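Local coordinates for DHHA1 domain protein (Clostridium perfringens, PDB 3KEW) that probably hydrolyses mischarged tRNA, as do the zinc-dependent editing domains related to alanyl-tRNA synthetase, at residues G94-L99 against A227-V232. Sequence-based numbering, arbitrary orientation.
With ZN (zinc ion), chain C.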
loop_
_atom_site.group_PDB
_atom_site.type_symbol
_atom_site.label_atom_id
_atom_site.label_comp_id
_atom_site.label_asym_id
_atom_site.label_seq_id
_atom_site.Cartn_x
_atom_site.Cartn_y
_atom_site.Cartn_z
ATOM N N GLY A 94 -5.219 4.444 1.865
ATOM C CA GLY A 94 -4.707 3.137 1.456
ATOM C C GLY A 94 -3.331 2.819 2.014
ATOM O O GLY A 94 -3.068 1.676 2.371
ATOM N N MET A 95 -2.461 3.828 2.087
ATOM C CA MET A 95 -1.138 3.671 2.712
ATOM C C MET A 95 -1.269 3.226 4.180
ATOM O O MET A 95 -0.585 2.289 4.612
ATOM C CB MET A 95 -0.312 4.971 2.613
ATOM C CG MET A 95 0.166 5.376 1.183
ATOM S SD MET A 95 0.894 7.023 1.002
ATOM C CE MET A 95 2.483 6.701 1.778
ATOM N N GLN A 96 -2.154 3.895 4.928
ATOM C CA GLN A 96 -2.399 3.596 6.355
ATOM C C GLN A 96 -3.007 2.210 6.597
ATOM O O GLN A 96 -2.553 1.481 7.490
ATOM C CB GLN A 96 -3.279 4.676 7.012
ATOM C CG GLN A 96 -2.591 6.022 7.174
ATOM C CD GLN A 96 -3.498 7.086 7.744
ATOM O OE1 GLN A 96 -4.604 7.312 7.249
ATOM N NE2 GLN A 96 -3.027 7.765 8.775
ATOM N N GLN A 97 -4.015 1.833 5.804
ATOM C CA GLN A 97 -4.650 0.502 5.957
ATOM C C GLN A 97 -3.707 -0.648 5.675
ATOM O O GLN A 97 -3.795 -1.691 6.322
ATOM C CB GLN A 97 -5.895 0.340 5.081
ATOM C CG GLN A 97 -6.924 1.446 5.186
ATOM C CD GLN A 97 -7.089 2.025 6.587
ATOM O OE1 GLN A 97 -7.399 1.308 7.546
ATOM N NE2 GLN A 97 -6.908 3.344 6.702
ATOM N N HIS A 98 -2.808 -0.456 4.708
ATOM C CA HIS A 98 -1.864 -1.502 4.323
ATOM C C HIS A 98 -0.783 -1.693 5.384
ATOM O O HIS A 98 -0.507 -2.822 5.786
ATOM C CB HIS A 98 -1.240 -1.192 2.957
ATOM C CG HIS A 98 -0.650 -2.385 2.268
ATOM N ND1 HIS A 98 -0.483 -2.434 0.901
ATOM C CD2 HIS A 98 -0.190 -3.570 2.745
ATOM C CE1 HIS A 98 0.060 -3.591 0.566
ATOM N NE2 HIS A 98 0.246 -4.299 1.666
ATOM N N LEU A 99 -0.154 -0.599 5.814
ATOM C CA LEU A 99 0.837 -0.675 6.887
ATOM C C LEU A 99 0.170 -1.138 8.191
ATOM O O LEU A 99 0.759 -1.899 8.949
ATOM C CB LEU A 99 1.581 0.669 7.078
ATOM C CG LEU A 99 2.560 0.788 8.270
ATOM C CD1 LEU A 99 3.678 -0.240 8.188
ATOM C CD2 LEU A 99 3.164 2.178 8.417
ATOM N N ALA A 227 -7.372 1.969 10.511
ATOM C CA ALA A 227 -6.219 2.773 10.889
ATOM C C ALA A 227 -6.410 4.205 10.406
ATOM O O ALA A 227 -7.176 4.448 9.470
ATOM C CB ALA A 227 -4.922 2.175 10.324
ATOM N N GLY A 228 -5.728 5.142 11.060
ATOM C CA GLY A 228 -5.717 6.545 10.641
ATOM C C GLY A 228 -7.045 7.257 10.775
ATOM O O GLY A 228 -7.692 7.180 11.817
ATOM N N ASN A 229 -7.448 7.928 9.697
ATOM C CA ASN A 229 -8.660 8.756 9.670
ATOM C C ASN A 229 -9.956 7.947 9.713
ATOM O O ASN A 229 -11.002 8.461 10.104
ATOM C CB ASN A 229 -8.650 9.675 8.441
ATOM C CG ASN A 229 -7.243 10.104 8.037
ATOM O OD1 ASN A 229 -6.660 11.014 8.631
ATOM N ND2 ASN A 229 -6.694 9.447 7.019
ATOM N N ARG A 230 -9.873 6.684 9.301
ATOM C CA ARG A 230 -10.980 5.733 9.411
ATOM C C ARG A 230 -11.310 5.380 10.868
ATOM O O ARG A 230 -12.455 5.068 11.193
ATOM C CB ARG A 230 -10.641 4.441 8.664
ATOM C CG ARG A 230 -10.671 4.524 7.148
ATOM C CD ARG A 230 -10.727 3.121 6.578
ATOM N NE ARG A 230 -10.444 3.090 5.148
ATOM C CZ ARG A 230 -10.623 2.026 4.367
ATOM N NH1 ARG A 230 -11.094 0.894 4.877
ATOM N NH2 ARG A 230 -10.336 2.097 3.069
ATOM N N ALA A 231 -10.302 5.426 11.732
ATOM C CA ALA A 231 -10.450 5.022 13.126
ATOM C C ALA A 231 -11.079 6.091 14.020
ATOM O O ALA A 231 -11.448 5.812 15.163
ATOM C CB ALA A 231 -9.104 4.573 13.690
ATOM N N VAL A 232 -11.198 7.309 13.493
ATOM C CA VAL A 232 -11.736 8.449 14.244
ATOM C C VAL A 232 -13.002 9.013 13.595
ATOM O O VAL A 232 -13.984 9.314 14.278
ATOM C CB VAL A 232 -10.682 9.573 14.412
ATOM C CG1 VAL A 232 -9.572 9.128 15.362
ATOM C CG2 VAL A 232 -10.096 9.982 13.065
HETATM ZN ZN ZN C . 1.665 -6.116 1.964
HETATM O O HOH W 1 2.879 -7.994 1.961
HETATM O O HOH W 2 0.349 -7.543 3.238
HETATM O O HOH W 3 0.558 -7.094 0.058
#
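Gln97 turns its side-chain amide onto the backbone of Ala227 and uses both ends of it. Gln97 OE1 accepts from Ala227 N at 3.0 Å, the donor lying in the carbonyl plane on a lone pair. Gln97 NE2 donates a hydrogen bond to Ala227 O, also 3.0 Å away, along a nearly straight line (172°); the oxygen sits in the amide plane, though NE2 stands above the plane of the Ala227 carbonyl. Bending at chi2 (-36°) folds the side chain back toward its own helix, where NE2 also bonds to Asp93 O, so the amide is gripped three times and its flip state is fixed. The guanidinium of Arg230 lies almost parallel to this amide, planes 8° apart, with Gln97 CG 3.8 Å above its centre. Beside this stack, the Gln96 side chain reaches extended past CG, bringing NE2 to 3.5 Å from Gly228 CA. Its OE1 is near Asn229 ND2, but the angle is too poor for a hydrogen bond, and the two side chains cross at about a right angle. The contact thus joins helix 88-112 to the turn that follows strand 220-227 of the four-stranded antiparallel sheet, in a domain resembling the editing domains of alanyl- and threonyl-tRNA synthetases. His98, the next residue, takes no part in this contact and binds the zinc ion through NE2 at 2.3 Å, together with His102, Cys195 and three waters. Further out, Asp205 O accepts from Gln96 NE2 and Gln207 NE2 bonds to Asn229 OD1. Asp93 makes a salt bridge with Arg230 NE, while Gly122 O accepts a hydrogen bond from Arg230 NH2, holding the guanidinium over Gln97.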